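Local coordinates for protein origin of replication complex subunit 1B (Arabidopsis thaliana, PDB 5HH7) that reads the unmodified histone H3 tail through its BAH-PHD cassette, as part of the origin recognition complex that binds replication origins, at residues L189-S201 with D206-D218. Numbering follows the deposited sequence.
Sequences LRHCSVKCPKEFS and DGDDVFLCEYEYD
Ser-193, Val-194 and Lys-195 pair in parallel with Val-210, Phe-211 and Leu-212 in a beta-alpha-beta unit of the BAH domain; the connection between the strands includes the short, weakly bonded helix 197-200. Four backbone bonds run in a ladder, from Ser-193 N to Asp-209 O (2.8 Å) through Phe-211 N to Ser-193 O and Lys-195 N to Phe-211 O, ending with Cys-213 N to Lys-195 O.

Over one face of the pair, Phe-200 folds back from the crossover. With its CG anti to the backbone N (chi1 179°), the ring lies across the Leu-212 side chain, which it crosses at about a right angle; Leu-212 CB sits over the ring face, 3.8 Å from the centroid, in a CH-pi contact. Val-210 CG1 reaches Phe-200 CE1 obliquely and also touches Lys-195 CG. A water bridges Lys-195 NZ and Asp-206 OD2, whose opposite charges are not in direct contact. On the opposite face Cys-192 CB meets the edge of the Phe-211 ring at CE2 (3.9 Å), and strand 31-34 packs there through Tyr-33.

Beyond the start of the ladder, Arg-190 reaches Asp-209 in a salt bridge. NH1 approaches OD2 at 2.9 Å, with OD2 near the guanidinium plane but the donor well above the carboxylate plane; the two planes stand 69° apart, and NH2 adds weak bonds to both OD1 and OD2. Asp-47 takes Arg-190 NE and Tyr-33 OH binds Asp-209 OD1, so both charged groups have second partners. Next to this bridge, Gly-207 O and Asp-208 N bond side chains of the bound H3 peptide. Past the last ladder bond Pro-197 CG lies against the Glu-214 chain, crossing it at about a right angle; on the Phe-211 face Val-194 CG1 packs against Cys-213 CB at 3.4 Å, tighter than usual van der Waals contact.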
ATOM      1  N   LEU A 189      11.377  -0.906  -3.995  1.00 26.22           N
ATOM      2  CA  LEU A 189      10.868   0.020  -5.001  1.00 27.82           C
ATOM      3  C   LEU A 189      10.778   1.426  -4.421  1.00 29.79           C
ATOM      4  O   LEU A 189      11.513   2.322  -4.834  1.00 28.90           O
ATOM      5  CB  LEU A 189       9.507  -0.443  -5.527  1.00 26.75           C
ATOM      6  CG  LEU A 189       9.551  -1.712  -6.380  1.00 34.85           C
ATOM      7  CD1 LEU A 189       8.148  -2.184  -6.737  1.00 38.13           C
ATOM      8  CD2 LEU A 189      10.380  -1.472  -7.639  1.00 40.85           C
ATOM      9  N   ARG A 190       9.878   1.611  -3.461  1.00 23.75           N
ATOM     10  CA  ARG A 190       9.773   2.877  -2.736  1.00 27.23           C
ATOM     11  C   ARG A 190       8.910   2.691  -1.497  1.00 27.33           C
ATOM     12  O   ARG A 190       8.329   1.624  -1.295  1.00 23.90           O
ATOM     13  CB  ARG A 190       9.201   3.983  -3.629  1.00 30.18           C
ATOM     14  CG  ARG A 190       7.930   3.602  -4.374  1.00 34.21           C
ATOM     15  CD  ARG A 190       7.486   4.726  -5.314  1.00 40.14           C
ATOM     16  NE  ARG A 190       6.201   4.452  -5.953  1.00 38.71           N
ATOM     17  CZ  ARG A 190       5.023   4.657  -5.371  1.00 37.40           C
ATOM     18  NH1 ARG A 190       4.966   5.133  -4.136  1.00 36.82           N
ATOM     19  NH2 ARG A 190       3.901   4.380  -6.022  1.00 35.25           N
ATOM     20  N   HIS A 191       8.837   3.725  -0.667  1.00 25.56           N
ATOM     21  CA  HIS A 191       8.026   3.667   0.545  1.00 24.83           C
ATOM     22  C   HIS A 191       6.535   3.580   0.243  1.00 27.01           C
ATOM     23  O   HIS A 191       6.052   4.116  -0.754  1.00 24.19           O
ATOM     24  CB  HIS A 191       8.270   4.899   1.423  1.00 26.90           C
ATOM     25  CG  HIS A 191       9.568   4.874   2.166  1.00 32.20           C
ATOM     26  ND1 HIS A 191      10.718   5.460   1.679  1.00 34.08           N
ATOM     27  CD2 HIS A 191       9.898   4.345   3.370  1.00 28.02           C
ATOM     28  CE1 HIS A 191      11.698   5.289   2.547  1.00 36.68           C
ATOM     29  NE2 HIS A 191      11.227   4.617   3.583  1.00 34.77           N
ATOM     30  N   CYS A 192       5.810   2.891   1.118  1.00 27.84           N
ATOM     31  CA  CYS A 192       4.368   3.060   1.209  1.00 23.69           C
ATOM     32  C   CYS A 192       4.073   3.471   2.647  1.00 25.97           C
ATOM     33  O   CYS A 192       4.984   3.537   3.472  1.00 25.56           O
ATOM     34  CB  CYS A 192       3.612   1.786   0.810  1.00 19.28           C
ATOM     35  SG  CYS A 192       3.983   0.310   1.791  1.00 23.27           S
ATOM     36  N   SER A 193       2.817   3.769   2.951  1.00 21.32           N
ATOM     37  CA  SER A 193       2.472   4.187   4.304  1.00 27.65           C
ATOM     38  C   SER A 193       1.382   3.302   4.894  1.00 26.66           C
ATOM     39  O   SER A 193       0.232   3.339   4.456  1.00 25.67           O
ATOM     40  CB  SER A 193       2.045   5.654   4.327  1.00 38.30           C
ATOM     41  OG  SER A 193       2.014   6.143   5.657  1.00 51.81           O
ATOM     42  N   VAL A 194       1.752   2.502   5.886  1.00 20.76           N
ATOM     43  CA  VAL A 194       0.813   1.575   6.505  1.00 21.27           C
ATOM     44  C   VAL A 194       0.325   2.128   7.839  1.00 25.94           C
ATOM     45  O   VAL A 194       1.124   2.406   8.731  1.00 26.23           O
ATOM     46  CB  VAL A 194       1.451   0.196   6.717  1.00 22.61           C
ATOM     47  CG1 VAL A 194       0.458  -0.738   7.362  1.00 23.88           C
ATOM     48  CG2 VAL A 194       1.927  -0.373   5.387  1.00 21.88           C
ATOM     49  N   LYS A 195      -0.988   2.283   7.969  1.00 21.37           N
ATOM     50  CA  LYS A 195      -1.570   2.958   9.125  1.00 20.69           C
ATOM     51  C   LYS A 195      -2.261   1.983  10.068  1.00 25.07           C
ATOM     52  O   LYS A 195      -2.908   1.032   9.630  1.00 23.13           O
ATOM     53  CB  LYS A 195      -2.591   4.001   8.663  1.00 18.51           C
ATOM     54  CG  LYS A 195      -2.058   5.011   7.660  1.00 24.87           C
ATOM     55  CD  LYS A 195      -1.046   5.945   8.306  1.00 31.20           C
ATOM     56  CE  LYS A 195      -0.568   6.998   7.324  1.00 37.10           C
ATOM     57  NZ  LYS A 195       0.423   7.928   7.941  1.00 35.76           N
ATOM     58  N   CYS A 196      -2.135   2.238  11.366  1.00 25.32           N
ATOM     59  CA  CYS A 196      -2.914   1.517  12.363  1.00 25.23           C
ATOM     60  C   CYS A 196      -4.353   2.028  12.263  1.00 26.29           C
ATOM     61  O   CYS A 196      -4.586   3.090  11.677  1.00 23.08           O
ATOM     62  CB  CYS A 196      -2.338   1.761  13.763  1.00 32.16           C
ATOM     63  SG  CYS A 196      -2.581   3.428  14.398  1.00 33.85           S
ATOM     64  N   PRO A 197      -5.325   1.278  12.819  1.00 28.16           N
ATOM     65  CA  PRO A 197      -6.736   1.656  12.667  1.00 29.11           C
ATOM     66  C   PRO A 197      -7.030   3.069  13.146  1.00 28.47           C
ATOM     67  O   PRO A 197      -7.841   3.764  12.536  1.00 38.83           O
ATOM     68  CB  PRO A 197      -7.466   0.657  13.565  1.00 33.47           C
ATOM     69  CG  PRO A 197      -6.585  -0.501  13.631  1.00 33.09           C
ATOM     70  CD  PRO A 197      -5.179   0.011  13.558  1.00 33.86           C
ATOM     71  N   LYS A 198      -6.375   3.487  14.223  1.00 24.22           N
ATOM     72  CA  LYS A 198      -6.616   4.804  14.802  1.00 31.17           C
ATOM     73  C   LYS A 198      -6.239   5.953  13.869  1.00 25.33           C
ATOM     74  O   LYS A 198      -6.709   7.079  14.046  1.00 28.03           O
ATOM     75  CB  LYS A 198      -5.853   4.955  16.120  1.00 43.24           C
ATOM     76  CG  LYS A 198      -6.710   4.849  17.366  1.00 52.30           C
ATOM     77  CD  LYS A 198      -7.523   3.569  17.395  1.00 55.39           C
ATOM     78  CE  LYS A 198      -8.160   3.362  18.765  1.00 59.38           C
ATOM     79  NZ  LYS A 198      -7.156   3.293  19.864  1.00 64.49           N
ATOM     80  N   GLU A 199      -5.396   5.672  12.879  1.00 22.08           N
ATOM     81  CA  GLU A 199      -4.881   6.729  12.012  1.00 24.46           C
ATOM     82  C   GLU A 199      -5.246   6.563  10.537  1.00 23.64           C
ATOM     83  O   GLU A 199      -4.943   7.431   9.719  1.00 24.88           O
ATOM     84  CB  GLU A 199      -3.362   6.842  12.170  1.00 37.23           C
ATOM     85  CG  GLU A 199      -2.918   7.063  13.605  1.00 42.49           C
ATOM     86  CD  GLU A 199      -1.414   7.166  13.745  1.00 57.28           C
ATOM     87  OE1 GLU A 199      -0.704   6.941  12.742  1.00 53.27           O
ATOM     88  OE2 GLU A 199      -0.942   7.471  14.861  1.00 70.44           O
ATOM     89  N   PHE A 200      -5.908   5.463  10.199  1.00 19.79           N
ATOM     90  CA  PHE A 200      -6.209   5.172   8.800  1.00 22.28           C
ATOM     91  C   PHE A 200      -7.200   6.148   8.163  1.00 23.71           C
ATOM     92  O   PHE A 200      -6.945   6.673   7.078  1.00 19.92           O
ATOM     93  CB  PHE A 200      -6.699   3.730   8.618  1.00 18.80           C
ATOM     94  CG  PHE A 200      -7.055   3.391   7.194  1.00 20.03           C
ATOM     95  CD1 PHE A 200      -6.062   3.252   6.234  1.00 21.85           C
ATOM     96  CD2 PHE A 200      -8.380   3.224   6.813  1.00 22.16           C
ATOM     97  CE1 PHE A 200      -6.383   2.950   4.921  1.00 22.00           C
ATOM     98  CE2 PHE A 200      -8.707   2.919   5.500  1.00 23.99           C
ATOM     99  CZ  PHE A 200      -7.705   2.781   4.555  1.00 23.31           C
ATOM    100  N   SER A 201      -8.327   6.390   8.825  1.00 23.98           N
ATOM    101  CA  SER A 201      -9.371   7.227   8.233  1.00 27.61           C
ATOM    102  C   SER A 201      -8.899   8.668   8.049  1.00 31.00           C
ATOM    103  O   SER A 201      -9.298   9.345   7.103  1.00 31.40           O
ATOM    104  CB  SER A 201     -10.659   7.184   9.061  1.00 28.50           C
ATOM    105  OG  SER A 201     -10.558   7.999  10.214  1.00 32.57           O
ATOM    106  N   ASP A 206      -4.172  11.279   1.805  1.00 26.94           N
ATOM    107  CA  ASP A 206      -2.720  11.103   1.783  1.00 27.52           C
ATOM    108  C   ASP A 206      -2.173  10.333   0.579  1.00 27.32           C
ATOM    109  O   ASP A 206      -0.975  10.057   0.513  1.00 29.32           O
ATOM    110  CB  ASP A 206      -2.232  10.457   3.080  1.00 29.58           C
ATOM    111  CG  ASP A 206      -2.313  11.398   4.264  1.00 37.05           C
ATOM    112  OD1 ASP A 206      -2.552  12.608   4.055  1.00 34.53           O
ATOM    113  OD2 ASP A 206      -2.120  10.930   5.403  1.00 37.80           O
ATOM    114  N   GLY A 207      -3.040   9.983  -0.365  1.00 27.49           N
ATOM    115  CA  GLY A 207      -2.580   9.425  -1.626  1.00 27.53           C
ATOM    116  C   GLY A 207      -2.753   7.930  -1.817  1.00 27.19           C
ATOM    117  O   GLY A 207      -3.359   7.236  -0.995  1.00 24.88           O
ATOM    118  N   ASP A 208      -2.193   7.433  -2.914  1.00 24.50           N
ATOM    119  CA  ASP A 208      -2.457   6.074  -3.383  1.00 23.39           C
ATOM    120  C   ASP A 208      -1.754   4.988  -2.571  1.00 23.96           C
ATOM    121  O   ASP A 208      -2.129   3.818  -2.634  1.00 22.63           O
ATOM    122  CB  ASP A 208      -2.040   5.950  -4.850  1.00 27.98           C
ATOM    123  CG  ASP A 208      -2.695   4.780  -5.543  1.00 28.88           C
ATOM    124  OD1 ASP A 208      -3.872   4.505  -5.235  1.00 27.17           O
ATOM    125  OD2 ASP A 208      -2.041   4.145  -6.398  1.00 29.72           O
ATOM    126  N   ASP A 209      -0.735   5.372  -1.815  1.00 22.73           N
ATOM    127  CA  ASP A 209       0.128   4.391  -1.173  1.00 24.93           C
ATOM    128  C   ASP A 209      -0.154   4.233   0.318  1.00 28.66           C
ATOM    129  O   ASP A 209       0.737   3.907   1.103  1.00 28.73           O
ATOM    130  CB  ASP A 209       1.589   4.756  -1.436  1.00 26.08           C
ATOM    131  CG  ASP A 209       1.895   4.841  -2.921  1.00 28.89           C
ATOM    132  OD1 ASP A 209       1.677   3.833  -3.623  1.00 27.27           O
ATOM    133  OD2 ASP A 209       2.306   5.920  -3.396  1.00 32.93           O
ATOM    134  N   VAL A 210      -1.411   4.449   0.692  1.00 22.84           N
ATOM    135  CA  VAL A 210      -1.832   4.349   2.083  1.00 21.58           C
ATOM    136  C   VAL A 210      -2.603   3.057   2.320  1.00 20.30           C
ATOM    137  O   VAL A 210      -3.559   2.752   1.604  1.00 21.40           O
ATOM    138  CB  VAL A 210      -2.708   5.553   2.483  1.00 23.21           C
ATOM    139  CG1 VAL A 210      -3.282   5.366   3.887  1.00 24.26           C
ATOM    140  CG2 VAL A 210      -1.904   6.844   2.391  1.00 21.52           C
ATOM    141  N   PHE A 211      -2.186   2.299   3.327  1.00 19.82           N
ATOM    142  CA  PHE A 211      -2.837   1.034   3.639  1.00 17.42           C
ATOM    143  C   PHE A 211      -3.194   0.940   5.113  1.00 20.14           C
ATOM    144  O   PHE A 211      -2.656   1.670   5.944  1.00 21.77           O
ATOM    145  CB  PHE A 211      -1.941  -0.144   3.246  1.00 18.00           C
ATOM    146  CG  PHE A 211      -1.534  -0.125   1.807  1.00 21.07           C
ATOM    147  CD1 PHE A 211      -2.354  -0.681   0.837  1.00 22.45           C
ATOM    148  CD2 PHE A 211      -0.346   0.472   1.418  1.00 24.64           C
ATOM    149  CE1 PHE A 211      -1.987  -0.650  -0.498  1.00 21.51           C
ATOM    150  CE2 PHE A 211       0.027   0.506   0.084  1.00 23.04           C
ATOM    151  CZ  PHE A 211      -0.796  -0.055  -0.873  1.00 22.97           C
ATOM    152  N   LEU A 212      -4.111   0.033   5.419  1.00 18.95           N
ATOM    153  CA  LEU A 212      -4.525  -0.233   6.787  1.00 20.24           C
ATOM    154  C   LEU A 212      -3.916  -1.545   7.253  1.00 20.96           C
ATOM    155  O   LEU A 212      -3.953  -2.537   6.529  1.00 21.68           O
ATOM    156  CB  LEU A 212      -6.048  -0.349   6.853  1.00 20.00           C
ATOM    157  CG  LEU A 212      -6.612  -1.008   8.118  1.00 20.13           C
ATOM    158  CD1 LEU A 212      -6.452  -0.090   9.311  1.00 17.68           C
ATOM    159  CD2 LEU A 212      -8.081  -1.409   7.930  1.00 19.54           C
ATOM    160  N   CYS A 213      -3.346  -1.549   8.454  1.00 20.41           N
ATOM    161  CA  CYS A 213      -2.968  -2.805   9.095  1.00 19.09           C
ATOM    162  C   CYS A 213      -3.301  -2.784  10.574  1.00 23.13           C
ATOM    163  O   CYS A 213      -2.748  -1.986  11.334  1.00 24.17           O
ATOM    164  CB  CYS A 213      -1.485  -3.119   8.912  1.00 22.06           C
ATOM    165  SG  CYS A 213      -1.011  -4.728   9.603  1.00 22.71           S
ATOM    166  N   GLU A 214      -4.213  -3.664  10.974  1.00 19.27           N
ATOM    167  CA  GLU A 214      -4.597  -3.794  12.370  1.00 19.04           C
ATOM    168  C   GLU A 214      -4.012  -5.058  12.990  1.00 20.42           C
ATOM    169  O   GLU A 214      -3.716  -5.088  14.185  1.00 21.42           O
ATOM    170  CB  GLU A 214      -6.122  -3.814  12.501  1.00 20.21           C
ATOM    171  CG  GLU A 214      -6.623  -3.981  13.935  1.00 22.99           C
ATOM    172  CD  GLU A 214      -8.088  -3.615  14.091  1.00 28.02           C
ATOM    173  OE1 GLU A 214      -8.781  -3.478  13.062  1.00 24.94           O
ATOM    174  OE2 GLU A 214      -8.544  -3.454  15.246  1.00 27.77           O
ATOM    175  N   TYR A 215      -3.842  -6.097  12.178  1.00 21.78           N
ATOM    176  CA  TYR A 215      -3.495  -7.414  12.707  1.00 24.49           C
ATOM    177  C   TYR A 215      -2.172  -7.984  12.235  1.00 26.55           C
ATOM    178  O   TYR A 215      -1.756  -7.797  11.089  1.00 23.26           O
ATOM    179  CB  TYR A 215      -4.583  -8.441  12.377  1.00 22.54           C
ATOM    180  CG  TYR A 215      -5.943  -8.076  12.903  1.00 23.61           C
ATOM    181  CD1 TYR A 215      -6.300  -8.349  14.218  1.00 24.62           C
ATOM    182  CD2 TYR A 215      -6.873  -7.449  12.083  1.00 22.37           C
ATOM    183  CE1 TYR A 215      -7.551  -8.012  14.700  1.00 28.22           C
ATOM    184  CE2 TYR A 215      -8.119  -7.108  12.552  1.00 25.47           C
ATOM    185  CZ  TYR A 215      -8.456  -7.392  13.857  1.00 26.28           C
ATOM    186  OH  TYR A 215      -9.705  -7.048  14.319  1.00 30.68           O
ATOM    187  N   GLU A 216      -1.537  -8.703  13.150  1.00 22.45           N
ATOM    188  CA  GLU A 216      -0.464  -9.615  12.824  1.00 24.11           C
ATOM    189  C   GLU A 216      -1.103 -10.950  12.462  1.00 26.93           C
ATOM    190  O   GLU A 216      -1.974 -11.442  13.179  1.00 28.16           O
ATOM    191  CB  GLU A 216       0.449  -9.786  14.036  1.00 27.13           C
ATOM    192  CG  GLU A 216       1.469 -10.896  13.916  1.00 30.43           C
ATOM    193  CD  GLU A 216       2.201 -11.130  15.222  1.00 39.41           C
ATOM    194  OE1 GLU A 216       2.864 -10.188  15.708  1.00 33.15           O
ATOM    195  OE2 GLU A 216       2.097 -12.249  15.768  1.00 39.51           O
ATOM    196  N   TYR A 217      -0.680 -11.528  11.344  1.00 23.45           N
ATOM    197  CA  TYR A 217      -1.209 -12.814  10.908  1.00 23.71           C
ATOM    198  C   TYR A 217      -0.118 -13.869  10.947  1.00 23.92           C
ATOM    199  O   TYR A 217       0.858 -13.778  10.208  1.00 23.46           O
ATOM    200  CB  TYR A 217      -1.766 -12.705   9.488  1.00 21.54           C
ATOM    201  CG  TYR A 217      -2.271 -14.013   8.898  1.00 25.36           C
ATOM    202  CD1 TYR A 217      -3.358 -14.676   9.455  1.00 21.52           C
ATOM    203  CD2 TYR A 217      -1.673 -14.569   7.770  1.00 24.30           C
ATOM    204  CE1 TYR A 217      -3.834 -15.863   8.911  1.00 25.16           C
ATOM    205  CE2 TYR A 217      -2.142 -15.762   7.219  1.00 24.62           C
ATOM    206  CZ  TYR A 217      -3.222 -16.401   7.794  1.00 26.10           C
ATOM    207  OH  TYR A 217      -3.695 -17.579   7.249  1.00 24.44           O
ATOM    208  N   ASP A 218      -0.267 -14.864  11.814  1.00 21.75           N
ATOM    209  CA  ASP A 218       0.682 -15.967  11.813  1.00 22.06           C
ATOM    210  C   ASP A 218       0.254 -16.979  10.769  1.00 23.96           C
ATOM    211  O   ASP A 218      -0.783 -17.626  10.906  1.00 23.42           O
ATOM    212  CB  ASP A 218       0.793 -16.637  13.181  1.00 22.97           C
ATOM    213  CG  ASP A 218       1.968 -17.599  13.250  1.00 29.23           C
ATOM    214  OD1 ASP A 218       1.805 -18.777  12.862  1.00 29.35           O
ATOM    215  OD2 ASP A 218       3.062 -17.170  13.671  1.00 30.89           O
TER
HETATM  216  O   HOH W   1       0.648   3.489  -6.036  1.00 27.33           O
HETATM  217  O   HOH W   2       1.582   6.687  -6.024  1.00 41.88           O
HETATM  218  O   HOH W   3       0.210   9.799   5.768  1.00 47.26           O